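Local coordinates for reducing-end xylose-releasing exo-oligoxylanase Rex8A (Paenibacillus barcinonensis, PDB 6SUD), which acts as an exo-oligoxylanase of glycosyl hydrolase family 8, cutting xylooligosaccharides to release xylose from their reducing ends, at residues 91-96 and 149-154; 108-113 and 158-163. The protein carries 1 engineered substitution. All blocks are in the same frame, centred on the assembly; numbering follows the deposited sequence.

Contact 1: residues 91-96 and 149-154. With EDO (1,2-ethanediol), chain I.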
loop_
_atom_site.group_PDB
_atom_site.type_symbol
_atom_site.label_atom_id
_atom_site.label_comp_id
_atom_site.label_asym_id
_atom_site.label_seq_id
_atom_site.Cartn_x
_atom_site.Cartn_y
_atom_site.Cartn_z
ATOM N N LEU A 91 6.164 9.183 13.430
ATOM C CA LEU A 91 5.980 7.769 12.997
ATOM C C LEU A 91 7.337 7.152 12.644
ATOM O O LEU A 91 7.630 6.049 13.113
ATOM C CB LEU A 91 5.045 7.707 11.785
ATOM C CG LEU A 91 3.578 7.998 12.102
ATOM C CD1 LEU A 91 2.771 8.236 10.843
ATOM C CD2 LEU A 91 2.984 6.880 12.930
ATOM N N TRP A 92 8.140 7.855 11.855
ATOM C CA TRP A 92 9.466 7.336 11.424
ATOM C C TRP A 92 10.338 7.069 12.658
ATOM O O TRP A 92 11.008 6.004 12.715
ATOM C CB TRP A 92 10.152 8.266 10.424
ATOM C CG TRP A 92 11.544 7.826 10.083
ATOM C CD1 TRP A 92 12.686 8.562 10.198
ATOM C CD2 TRP A 92 11.956 6.521 9.635
ATOM N NE1 TRP A 92 13.773 7.822 9.819
ATOM C CE2 TRP A 92 13.362 6.561 9.480
ATOM C CE3 TRP A 92 11.281 5.322 9.353
ATOM C CZ2 TRP A 92 14.100 5.460 9.043
ATOM C CZ3 TRP A 92 12.007 4.235 8.924
ATOM C CH2 TRP A 92 13.399 4.306 8.774
ATOM N N ASN A 93 10.343 7.994 13.612
ATOM C CA ASN A 93 11.184 7.879 14.828
ATOM C C ASN A 93 10.775 6.623 15.597
ATOM O O ASN A 93 11.682 5.877 16.028
ATOM C CB ASN A 93 11.128 9.145 15.682
ATOM C CG ASN A 93 12.256 9.197 16.686
ATOM O OD1 ASN A 93 13.290 8.537 16.517
ATOM N ND2 ASN A 93 12.071 9.988 17.725
ATOM N N TYR A 94 9.463 6.390 15.759
ATOM C CA TYR A 94 8.923 5.153 16.379
ATOM C C TYR A 94 9.460 3.914 15.632
ATOM O O TYR A 94 10.024 3.034 16.301
ATOM C CB TYR A 94 7.394 5.214 16.453
ATOM C CG TYR A 94 6.747 4.054 17.162
ATOM C CD1 TYR A 94 6.628 2.811 16.558
ATOM C CD2 TYR A 94 6.248 4.196 18.447
ATOM C CE1 TYR A 94 6.030 1.746 17.215
ATOM C CE2 TYR A 94 5.636 3.147 19.113
ATOM C CZ TYR A 94 5.525 1.915 18.494
ATOM O OH TYR A 94 4.931 0.886 19.168
ATOM N N ALA A 95 9.291 3.832 14.307
ATOM C CA ALA A 95 9.733 2.683 13.477
ATOM C C ALA A 95 11.250 2.494 13.642
ATOM O O ALA A 95 11.705 1.359 13.852
ATOM C CB ALA A 95 9.375 2.888 12.016
ATOM N N TYR A 96 12.001 3.589 13.534
ATOM C CA TYR A 96 13.486 3.601 13.610
ATOM C C TYR A 96 13.927 3.073 14.985
ATOM O O TYR A 96 14.816 2.192 15.066
ATOM C CB TYR A 96 14.023 5.010 13.343
ATOM C CG TYR A 96 15.480 5.183 13.682
ATOM C CD1 TYR A 96 16.469 4.695 12.843
ATOM C CD2 TYR A 96 15.869 5.812 14.855
ATOM C CE1 TYR A 96 17.810 4.840 13.156
ATOM C CE2 TYR A 96 17.208 5.974 15.175
ATOM C CZ TYR A 96 18.181 5.492 14.319
ATOM O OH TYR A 96 19.504 5.631 14.634
ATOM N N ALA A 149 20.658 12.366 11.204
ATOM C CA ALA A 149 20.130 11.006 11.470
ATOM C C ALA A 149 19.269 11.069 12.731
ATOM O O ALA A 149 19.646 11.757 13.681
ATOM C CB ALA A 149 21.276 10.027 11.596
ATOM N N PRO A 150 18.088 10.408 12.813
ATOM C CA PRO A 150 17.587 9.482 11.794
ATOM C C PRO A 150 16.758 10.119 10.665
ATOM O O PRO A 150 16.194 9.394 9.851
ATOM C CB PRO A 150 16.687 8.559 12.632
ATOM C CG PRO A 150 16.130 9.453 13.727
ATOM C CD PRO A 150 17.136 10.564 13.930
ATOM N N TYR A 151 16.708 11.451 10.590
ATOM C CA TYR A 151 15.843 12.151 9.599
ATOM C C TYR A 151 16.639 12.473 8.331
ATOM O O TYR A 151 16.201 13.353 7.578
ATOM C CB TYR A 151 15.179 13.362 10.266
ATOM C CG TYR A 151 14.498 13.031 11.573
ATOM C CD1 TYR A 151 13.222 12.498 11.620
ATOM C CD2 TYR A 151 15.142 13.234 12.784
ATOM C CE1 TYR A 151 12.621 12.170 12.825
ATOM C CE2 TYR A 151 14.546 12.938 13.999
ATOM C CZ TYR A 151 13.275 12.399 14.022
ATOM O OH TYR A 151 12.673 12.083 15.218
ATOM N N ASP A 152 17.759 11.768 8.104
ATOM C CA ASP A 152 18.494 11.751 6.814
ATOM C C ASP A 152 17.747 10.800 5.867
ATOM O O ASP A 152 18.268 9.716 5.566
ATOM C CB ASP A 152 19.967 11.363 7.004
ATOM C CG ASP A 152 20.215 10.060 7.744
ATOM O OD1 ASP A 152 19.482 9.782 8.681
ATOM O OD2 ASP A 152 21.170 9.336 7.374
ATOM N N TYR A 153 16.568 11.227 5.398
ATOM C CA TYR A 153 15.532 10.368 4.766
ATOM C C TYR A 153 16.080 9.583 3.567
ATOM O O TYR A 153 15.824 8.358 3.494
ATOM C CB TYR A 153 14.347 11.215 4.302
ATOM C CG TYR A 153 13.760 12.105 5.358
ATOM C CD1 TYR A 153 13.164 11.582 6.493
ATOM C CD2 TYR A 153 13.764 13.480 5.204
ATOM C CE1 TYR A 153 12.595 12.401 7.454
ATOM C CE2 TYR A 153 13.200 14.314 6.157
ATOM C CZ TYR A 153 12.616 13.774 7.285
ATOM O OH TYR A 153 12.051 14.590 8.228
ATOM N N GLN A 154 16.799 10.243 2.649
ATOM C CA GLN A 154 17.285 9.580 1.404
ATOM C C GLN A 154 18.214 8.425 1.782
ATOM O O GLN A 154 18.022 7.322 1.241
ATOM C CB GLN A 154 18.011 10.544 0.462
ATOM C CG GLN A 154 18.306 9.938 -0.902
ATOM C CD GLN A 154 19.198 10.826 -1.739
ATOM O OE1 GLN A 154 18.746 11.508 -2.653
ATOM N NE2 GLN A 154 20.481 10.840 -1.419
HETATM C C1 EDO I . 17.034 16.398 13.632
HETATM O O1 EDO I . 16.522 16.156 14.938
HETATM C C2 EDO I . 17.255 15.083 13.001
HETATM O O2 EDO I . 17.852 14.120 13.867
#

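Contact 2: residues 108-113 and 158-163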
loop_
_atom_site.group_PDB
_atom_site.type_symbol
_atom_site.label_atom_id
_atom_site.label_comp_id
_atom_site.label_asym_id
_atom_site.label_seq_id
_atom_site.Cartn_x
_atom_site.Cartn_y
_atom_site.Cartn_z
ATOM N N ASP A 108 18.439 -4.119 9.392
ATOM C CA ASP A 108 17.947 -2.977 8.568
ATOM C C ASP A 108 16.497 -3.217 8.127
ATOM O O ASP A 108 15.864 -2.249 7.691
ATOM C CB ASP A 108 18.858 -2.688 7.369
ATOM C CG ASP A 108 20.298 -2.368 7.743
ATOM O OD1 ASP A 108 20.525 -1.958 8.897
ATOM O OD2 ASP A 108 21.180 -2.522 6.869
ATOM N N TYR A 109 15.989 -4.452 8.225
ATOM C CA TYR A 109 14.531 -4.747 8.123
ATOM C C TYR A 109 13.821 -4.290 9.403
ATOM O O TYR A 109 14.480 -3.980 10.422
ATOM C CB TYR A 109 14.264 -6.239 7.903
ATOM C CG TYR A 109 14.755 -6.856 6.615
ATOM C CD1 TYR A 109 15.033 -6.106 5.482
ATOM C CD2 TYR A 109 14.865 -8.232 6.514
ATOM C CE1 TYR A 109 15.431 -6.709 4.300
ATOM C CE2 TYR A 109 15.271 -8.850 5.347
ATOM C CZ TYR A 109 15.543 -8.085 4.228
ATOM O OH TYR A 109 15.933 -8.697 3.067
ATOM N N PHE A 110 12.487 -4.261 9.353
ATOM C CA PHE A 110 11.595 -3.855 10.473
ATOM C C PHE A 110 10.815 -5.079 10.944
ATOM O O PHE A 110 10.319 -5.829 10.088
ATOM C CB PHE A 110 10.639 -2.750 10.029
ATOM C CG PHE A 110 11.349 -1.514 9.541
ATOM C CD1 PHE A 110 11.876 -1.460 8.260
ATOM C CD2 PHE A 110 11.536 -0.432 10.388
ATOM C CE1 PHE A 110 12.554 -0.330 7.820
ATOM C CE2 PHE A 110 12.205 0.698 9.948
ATOM C CZ PHE A 110 12.707 0.746 8.662
ATOM N N ALA A 111 10.780 -5.303 12.250
ATOM C CA ALA A 111 9.944 -6.345 12.890
ATOM C C ALA A 111 8.490 -6.055 12.501
ATOM O O ALA A 111 8.100 -4.881 12.544
ATOM C CB ALA A 111 10.157 -6.325 14.386
ATOM N N TRP A 112 7.751 -7.042 12.005
ATOM C CA TRP A 112 6.490 -6.736 11.281
ATOM C C TRP A 112 5.452 -6.192 12.270
ATOM O O TRP A 112 4.550 -5.477 11.832
ATOM C CB TRP A 112 5.960 -7.925 10.478
ATOM C CG TRP A 112 5.292 -9.028 11.243
ATOM C CD1 TRP A 112 5.893 -10.134 11.763
ATOM C CD2 TRP A 112 3.881 -9.192 11.497
ATOM N NE1 TRP A 112 4.968 -10.959 12.339
ATOM C CE2 TRP A 112 3.724 -10.404 12.198
ATOM C CE3 TRP A 112 2.746 -8.421 11.227
ATOM C CZ2 TRP A 112 2.480 -10.871 12.623
ATOM C CZ3 TRP A 112 1.517 -8.879 11.644
ATOM C CH2 TRP A 112 1.390 -10.096 12.317
ATOM N N HIS A 113 5.552 -6.507 13.559
ATOM C CA HIS A 113 4.577 -5.968 14.538
ATOM C C HIS A 113 5.197 -5.887 15.928
ATOM O O HIS A 113 6.125 -6.643 16.222
ATOM C CB HIS A 113 3.243 -6.734 14.468
ATOM C CG HIS A 113 3.200 -8.044 15.181
ATOM N ND1 HIS A 113 2.070 -8.483 15.851
ATOM C CD2 HIS A 113 4.108 -9.035 15.299
ATOM C CE1 HIS A 113 2.308 -9.664 16.387
ATOM N NE2 HIS A 113 3.537 -10.038 16.033
ATOM N N ARG A 158 17.668 4.300 1.181
ATOM C CA ARG A 158 18.688 3.539 0.406
ATOM C C ARG A 158 19.198 2.363 1.233
ATOM O O ARG A 158 19.444 1.298 0.650
ATOM C CB ARG A 158 19.842 4.449 -0.012
ATOM C CG ARG A 158 19.475 5.320 -1.200
ATOM C CD ARG A 158 20.487 6.401 -1.499
ATOM N NE ARG A 158 20.208 7.017 -2.787
ATOM C CZ ARG A 158 20.917 8.002 -3.322
ATOM N NH1 ARG A 158 21.962 8.492 -2.668
ATOM N NH2 ARG A 158 20.575 8.491 -4.501
ATOM N N LYS A 159 19.344 2.574 2.536
ATOM C CA LYS A 159 19.722 1.530 3.522
ATOM C C LYS A 159 18.684 0.399 3.541
ATOM O O LYS A 159 19.084 -0.777 3.535
ATOM C CB LYS A 159 19.826 2.182 4.898
ATOM C CG LYS A 159 20.203 1.270 6.045
ATOM C CD LYS A 159 20.329 2.054 7.333
ATOM C CE LYS A 159 20.364 1.171 8.555
ATOM N NZ LYS A 159 20.872 1.921 9.722
ATOM N N ILE A 160 17.392 0.736 3.608
ATOM C CA ILE A 160 16.300 -0.282 3.584
ATOM C C ILE A 160 16.405 -1.076 2.275
ATOM O O ILE A 160 16.445 -2.327 2.330
ATOM C CB ILE A 160 14.916 0.377 3.760
ATOM C CG1 ILE A 160 14.820 1.111 5.097
ATOM C CG2 ILE A 160 13.813 -0.665 3.590
ATOM C CD1 ILE A 160 13.515 1.863 5.311
ATOM N N LEU A 161 16.457 -0.393 1.128
ATOM C CA LEU A 161 16.391 -1.060 -0.200
ATOM C C LEU A 161 17.699 -1.824 -0.461
ATOM O O LEU A 161 17.645 -2.846 -1.164
ATOM C CB LEU A 161 16.118 -0.030 -1.299
ATOM C CG LEU A 161 14.725 0.598 -1.303
ATOM C CD1 LEU A 161 14.525 1.420 -2.565
ATOM C CD2 LEU A 161 13.636 -0.460 -1.185
ATOM N N HIS A 162 18.827 -1.371 0.088
ATOM C CA HIS A 162 20.096 -2.155 0.049
ATOM C C HIS A 162 19.875 -3.531 0.696
ATOM O O HIS A 162 20.199 -4.552 0.051
ATOM C CB HIS A 162 21.254 -1.435 0.740
ATOM C CG HIS A 162 22.470 -2.296 0.776
ATOM N ND1 HIS A 162 23.227 -2.514 -0.346
ATOM C CD2 HIS A 162 23.022 -3.039 1.763
ATOM C CE1 HIS A 162 24.214 -3.335 -0.054
ATOM N NE2 HIS A 162 24.106 -3.680 1.232
ATOM N N ALA A 163 19.352 -3.564 1.927
ATOM C CA ALA A 163 19.096 -4.819 2.669
ATOM C C ALA A 163 18.079 -5.660 1.881
ATOM O O ALA A 163 18.285 -6.874 1.739
ATOM C CB ALA A 163 18.648 -4.517 4.072
HETATM O O HOH W 1 21.379 -1.778 4.416
#

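Contact 1: residues 91-96 and 149-154
W92 and Y96, one helical turn apart, both carry CG anti to the backbone N (chi1 174° and 168°), and this sets both rings against P150. The two rings grip the proline in different ways. The indole of W92 offers its N-H edge. W92 NE1 donates to P150 O at 2.9 Å, and the N-H...O angle is 159°. The acceptor lies in the indole plane, but the donor stands well above the carbonyl plane. The bond gives the buried indole nitrogen a polar partner. The phenol of Y96 offers a face instead. P150 CB stands 3.5 Å from the centroid of the Y96 ring, nearly on the ring normal, which makes a CH-pi contact. A cis peptide bond joins A149 to P150.

Y151, in the loop before helix 153-170, reaches W92 and N93 of helix 85-99. Its ring comes in beside W92, with Y151 CD1 at 4.2 Å from W92 CD1. Its hydroxyl end reaches N93, where Y151 OH lies 3.3 Å from N93 CG. This is packing of the phenol end on the amide, whose plane is steeply turned from the ring. The polar partner of N93 ND2 is the backbone O of D55. P150 CG also rests over a face of the Y151 ring, near its rim.

The contact lies away from the sugar-binding sites. It is helix-to-loop packing in the (alpha/alpha)6 barrel of family 8: a cis-proline turn leading into helix 153-170 is held against the side of helix 85-99.

Contact 2: residues 108-113 and 158-163
The loop before strand 113-114, which carries the xylose-binding W112 near its end, packs here on helix 153-170. F110 and I160 meet in the buried part. I160 CD1 comes to the edge of the F110 ring, 3.5 Å from F110 CE1, and the side chains cross at about a right angle. D108 faces the helix directly, with D108 CB at 3.8 Å from A163 CB. The extended chain of K159 passes across the D108 carboxylate. Its salt bridge is long, 4.0 Å from K159 NZ to D108 OD1. A water makes a closer link, donating to D108 OD2 at 2.6 Å and to the backbone O of K159 at 2.7 Å. An alanine in place of D108 would probably leave the K159 ammonium without this counter-charge and the bridging water without one of its two acceptors. Y109 meets A163 with its ring, Y109 CE1 at 3.9 Å from A163 CB. Its hydroxyl bonds to the backbone O of D174. Helix 127-144 lies against both segments: E130 takes a hydrogen bond from F110 N and touches I160, while L161 packs on A134 and F138.

In the fold
Contacts 1 and 2 both use helix 153-170, contact 1 in the turn that leads into it, contact 2 about two turns along it. Their centres are 12 Å apart, and they touch. W92 CZ3 of contact 1 lies 3.6 Å from F110 CZ of contact 2, and W92 CH2 lies 4.2 Å from I160 CD1. The W92 indole thus takes part in both: its N-H holds P150, and its six-membered ring packs on F110 and I160. Of the two, contact 2 is the one tied to the pocket: the F110 side chain is about 10 Å from that of E70, the inferred proton donor, and about 10 Å from a bound xylose. W112, in segment 108-113, touches xylose itself.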